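Local coordinates for protein AxyAgu115A (PDB 6NPS) that is a GH115 glycoside hydrolase, an alpha-glucuronidase that probably removes glucuronic acid side groups from arabinoglucuronoxylan in concert with alpha-arabinofuranosidases, at residues R615-E618 with I619-E622; L551-E554 with L555-E558. The protein carries 3 engineered substitutions. One frame throughout, in Å; residues are numbered along the deposited sequence. Where two conformers were deposited one is given.

Interaction 1: R615-E618 with I619-E622; sequences RDQE and IVDE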
loop_
_atom_site.group_PDB
_atom_site.type_symbol
_atom_site.label_atom_id
_atom_site.label_comp_id
_atom_site.label_asym_id
_atom_site.label_seq_id
_atom_site.Cartn_x
_atom_site.Cartn_y
_atom_site.Cartn_z
ATOM N N ARG A 615 -9.513 24.358 2.834
ATOM C CA ARG A 615 -10.549 25.080 2.101
ATOM C C ARG A 615 -11.912 24.402 2.245
ATOM O O ARG A 615 -12.941 25.084 2.243
ATOM C CB ARG A 615 -10.142 25.217 0.624
ATOM C CG ARG A 615 -11.221 25.811 -0.276
ATOM C CD ARG A 615 -11.168 27.346 -0.340
ATOM N NE ARG A 615 -12.114 27.835 -1.338
ATOM C CZ ARG A 615 -13.062 28.740 -1.119
ATOM N NH1 ARG A 615 -13.073 29.466 -0.026
ATOM N NH2 ARG A 615 -13.997 28.917 -2.019
ATOM N N ASP A 616 -11.948 23.077 2.395
ATOM C CA ASP A 616 -13.226 22.392 2.604
ATOM C C ASP A 616 -13.911 22.867 3.887
ATOM O O ASP A 616 -15.133 23.057 3.924
ATOM C CB ASP A 616 -13.019 20.872 2.659
ATOM C CG ASP A 616 -14.300 20.121 3.069
ATOM O OD1 ASP A 616 -15.107 19.774 2.176
ATOM O OD2 ASP A 616 -14.494 19.883 4.285
ATOM N N GLN A 617 -13.145 23.048 4.953
ATOM C CA GLN A 617 -13.765 23.512 6.171
ATOM C C GLN A 617 -14.131 24.987 6.081
ATOM O O GLN A 617 -15.128 25.410 6.677
ATOM C CB GLN A 617 -12.842 23.239 7.360
ATOM C CG GLN A 617 -13.603 23.139 8.680
ATOM C CD GLN A 617 -15.008 22.533 8.529
ATOM O OE1 GLN A 617 -15.163 21.309 8.439
ATOM N NE2 GLN A 617 -16.037 23.391 8.520
ATOM N N GLU A 618 -13.361 25.776 5.334
ATOM C CA GLU A 618 -13.676 27.193 5.214
ATOM C C GLU A 618 -14.954 27.403 4.429
ATOM O O GLU A 618 -15.773 28.244 4.804
ATOM C CB GLU A 618 -12.527 27.951 4.573
ATOM C CG GLU A 618 -11.403 28.179 5.552
ATOM C CD GLU A 618 -10.181 28.816 4.928
ATOM O OE1 GLU A 618 -10.152 28.952 3.682
ATOM O OE2 GLU A 618 -9.242 29.161 5.688
ATOM N N ILE A 619 -15.153 26.651 3.348
ATOM C CA ILE A 619 -16.334 26.896 2.545
ATOM C C ILE A 619 -17.607 26.448 3.277
ATOM O O ILE A 619 -18.658 27.070 3.118
ATOM C CB ILE A 619 -16.189 26.225 1.179
ATOM C CG1 ILE A 619 -17.165 26.865 0.207
ATOM C CG2 ILE A 619 -16.391 24.710 1.267
ATOM C CD1 ILE A 619 -17.296 26.107 -1.058
ATOM N N VAL A 620 -17.529 25.390 4.103
ATOM C CA VAL A 620 -18.685 24.978 4.907
ATOM C C VAL A 620 -19.029 26.046 5.936
ATOM O O VAL A 620 -20.209 26.406 6.112
ATOM C CB VAL A 620 -18.422 23.614 5.583
ATOM C CG1 VAL A 620 -19.491 23.306 6.633
ATOM C CG2 VAL A 620 -18.344 22.487 4.541
ATOM N N ASP A 621 -18.015 26.559 6.644
ATOM C CA ASP A 621 -18.255 27.615 7.623
ATOM C C ASP A 621 -18.879 28.836 6.974
ATOM O O ASP A 621 -19.802 29.444 7.540
ATOM C CB ASP A 621 -16.954 28.013 8.317
ATOM C CG ASP A 621 -16.437 26.932 9.232
ATOM O OD1 ASP A 621 -15.198 26.763 9.320
ATOM O OD2 ASP A 621 -17.278 26.244 9.857
ATOM N N GLU A 622 -18.364 29.237 5.801
ATOM C CA GLU A 622 -18.967 30.352 5.079
ATOM C C GLU A 622 -20.428 30.057 4.750
ATOM O O GLU A 622 -21.301 30.914 4.932
ATOM C CB GLU A 622 -18.152 30.673 3.812
ATOM C CG GLU A 622 -18.676 31.895 3.035
ATOM C CD GLU A 622 -17.702 32.430 1.932
ATOM O OE1 GLU A 622 -16.697 31.741 1.601
ATOM O OE2 GLU A 622 -17.961 33.552 1.402
HETATM O O HOH W 1 -14.739 31.833 -0.331
#
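Q617 lays its amide obliquely across the carboxylate of D621, one helical turn further on, with the two planes 45° apart. The chain of Q617 bends at its second torsion (chi2 33°), which swings the amide forward along the helix and brings NE2 to 3.4 Å from OD2 of D621. With an N-H...O angle of 129° this is a weak hydrogen bond. NE2 also rests 3.8 Å from CB of V620, so the amide touches V620 as well as D621. D621 OD1 lies 3.0 Å from the carbonyl O of Q617, an approach of two acceptors that is probably unfavourable.

Around the helix the chemistry changes. R615 reaches forward to I619, whose CG1 lies obliquely to the guanidinium, 4.4 Å from NH2. In the conformer given, one of two, a water links R615 to E622, seven residues on: it accepts from NH1 of R615 at 2.9 Å and donates to OE1 of E622 at 2.8 Å. E622 gets there with an extended chain, and its other oxygen, OE2, bonds to the hydroxyl of Y556. Both residues, with I619, face helix 564-596, whereas Q617 packs on N662 of the second subunit. On the buried side, I619 CG2 and V620 CG2 close over the carbonyl O of D616, which receives a weak bond from V620 N; the carboxylate of D616 turns to H639.

In that conformer the opposite charges of R615 and E622 probably attract through the water, while water and tyrosine hydroxyl, one at each oxygen, would stabilise the carboxylate.

Interaction 2: L551-E554 with L555-E558; sequences LAEE and LYQE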
loop_
_atom_site.group_PDB
_atom_site.type_symbol
_atom_site.label_atom_id
_atom_site.label_comp_id
_atom_site.label_asym_id
_atom_site.label_seq_id
_atom_site.Cartn_x
_atom_site.Cartn_y
_atom_site.Cartn_z
ATOM N N LEU A 551 -13.492 30.075 -12.782
ATOM C CA LEU A 551 -14.739 30.756 -13.126
ATOM C C LEU A 551 -15.571 31.046 -11.876
ATOM O O LEU A 551 -16.180 32.115 -11.757
ATOM C CB LEU A 551 -15.583 29.917 -14.103
ATOM C CG LEU A 551 -15.048 29.573 -15.488
ATOM C CD1 LEU A 551 -16.084 28.746 -16.265
ATOM C CD2 LEU A 551 -14.651 30.851 -16.245
ATOM N N ALA A 552 -15.638 30.092 -10.957
ATOM C CA ALA A 552 -16.448 30.287 -9.760
ATOM C C ALA A 552 -15.918 31.459 -8.947
ATOM O O ALA A 552 -16.698 32.230 -8.385
ATOM C CB ALA A 552 -16.455 29.011 -8.903
ATOM N N GLU A 553 -14.596 31.637 -8.907
ATOM C CA GLU A 553 -14.050 32.785 -8.188
ATOM C C GLU A 553 -14.236 34.098 -8.941
ATOM O O GLU A 553 -14.379 35.153 -8.307
ATOM C CB GLU A 553 -12.570 32.558 -7.848
ATOM C CG GLU A 553 -12.396 31.477 -6.769
ATOM C CD GLU A 553 -12.408 32.030 -5.333
ATOM O OE1 GLU A 553 -13.084 33.050 -5.059
ATOM O OE2 GLU A 553 -11.738 31.427 -4.461
ATOM N N GLU A 554 -14.257 34.076 -10.278
ATOM C CA GLU A 554 -14.548 35.307 -11.004
ATOM C C GLU A 554 -15.946 35.795 -10.667
ATOM O O GLU A 554 -16.152 36.980 -10.364
ATOM C CB GLU A 554 -14.437 35.089 -12.514
ATOM C CG GLU A 554 -13.061 34.800 -13.036
ATOM C CD GLU A 554 -13.080 34.458 -14.530
ATOM O OE1 GLU A 554 -13.993 34.936 -15.245
ATOM O OE2 GLU A 554 -12.185 33.707 -14.983
ATOM N N LEU A 555 -16.937 34.892 -10.723
ATOM C CA LEU A 555 -18.309 35.342 -10.471
ATOM C C LEU A 555 -18.534 35.690 -9.003
ATOM O O LEU A 555 -19.365 36.548 -8.692
ATOM C CB LEU A 555 -19.314 34.279 -10.936
ATOM C CG LEU A 555 -19.204 33.924 -12.425
ATOM C CD1 LEU A 555 -20.158 32.812 -12.785
ATOM C CD2 LEU A 555 -19.479 35.149 -13.289
ATOM N N TYR A 556 -17.840 35.005 -8.090
ATOM C CA TYR A 556 -17.878 35.348 -6.663
ATOM C C TYR A 556 -17.517 36.814 -6.450
ATOM O O TYR A 556 -18.162 37.514 -5.661
ATOM C CB TYR A 556 -16.895 34.411 -5.924
ATOM C CG TYR A 556 -16.806 34.505 -4.421
ATOM C CD1 TYR A 556 -15.985 35.447 -3.818
ATOM C CD2 TYR A 556 -17.474 33.598 -3.598
ATOM C CE1 TYR A 556 -15.865 35.515 -2.440
ATOM C CE2 TYR A 556 -17.370 33.658 -2.203
ATOM C CZ TYR A 556 -16.577 34.618 -1.637
ATOM O OH TYR A 556 -16.458 34.702 -0.267
ATOM N N GLN A 557 -16.508 37.302 -7.173
ATOM C CA GLN A 557 -16.118 38.693 -7.038
ATOM C C GLN A 557 -16.994 39.634 -7.852
ATOM O O GLN A 557 -17.107 40.818 -7.510
ATOM C CB GLN A 557 -14.687 38.935 -7.417
ATOM C CG GLN A 557 -14.279 40.112 -6.563
ATOM C CD GLN A 557 -12.941 40.684 -6.912
ATOM O OE1 GLN A 557 -12.816 41.499 -7.832
ATOM N NE2 GLN A 557 -11.906 40.222 -6.219
ATOM N N GLU A 558 -17.596 39.159 -8.944
ATOM C CA GLU A 558 -18.406 40.065 -9.785
ATOM C C GLU A 558 -19.853 40.217 -9.311
ATOM O O GLU A 558 -20.440 41.287 -9.492
ATOM C CB GLU A 558 -18.380 39.594 -11.240
ATOM C CG GLU A 558 -17.016 39.840 -11.880
ATOM C CD GLU A 558 -16.730 38.912 -13.052
ATOM O OE1 GLU A 558 -15.545 38.813 -13.451
ATOM O OE2 GLU A 558 -17.687 38.296 -13.578
#
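Y556 and E553 run side by side in the same direction, the carboxylate plane turned 75° from the ring. OE1 of E553 lies 4.0 Å from CD1 of Y556 and equally near its CG, meeting the ring obliquely at the end closest to the backbone. A fold in the glutamate chain (chi2 -90°) carries the carboxylate over to the tyrosine. The phenol ring extends beyond it, placed by a first torsion that sets CG trans to the backbone N. The same ring meets Y572 at an inclined angle and F564 edge-to-face.

Carbon atoms also lie against the backbone carbonyls: L555 sets CG 3.6 Å from the O of L551, and CB of Y556 lies 3.3 Å from the O of A552. Apolar packing belongs to the buried residues L551, A552 and L555. The segment forms the last two turns of helix 537-558 in an all-helical region of the chain, with L551 and L555 on helix 500-519 and A552, joined by the exposed E553, on helix 564-596.

Backbone hydrogen bonds follow the i to i+4 pattern, though the ladder becomes less regular toward the end of the helix. L555 N makes the straighter bond, to the O of L551, whereas E558 N approaches the O of E554 at 137°. That oxygen also takes a weak bond from Q557 N, so it is shared between two donors.

Charged groups come last. The carboxylate of E558 doubles back over the E554 carbonyl, its CD 3.4 Å from that O. The like-charged OE1 atoms of E554 and E558 stand 4.5 Å apart, a proximity probably eased by K505, which forms a salt bridge with E554, and by Q502, which bonds to E558.

Interactions 1 and 2 are each a local contact within one helix, 601-629 and 537-558 respectively, and both are partly buried, with their centres about 17 Å apart. Helix 564-596 flanks both. They touch directly where E622 OE2 lies 2.5 Å from Y556 OH, a probable hydrogen bond that couples the two helices. Each combines an inner apolar side with an outer polar one, but their charges differ: interaction 1, in the conformer given, sets opposite charges near each other across a water, while interaction 2 brings two glutamates together and draws on helix 500-519 for compensation. Interaction 1 also reaches the second subunit, whereas interaction 2 contacts its own chain alone within the assembly.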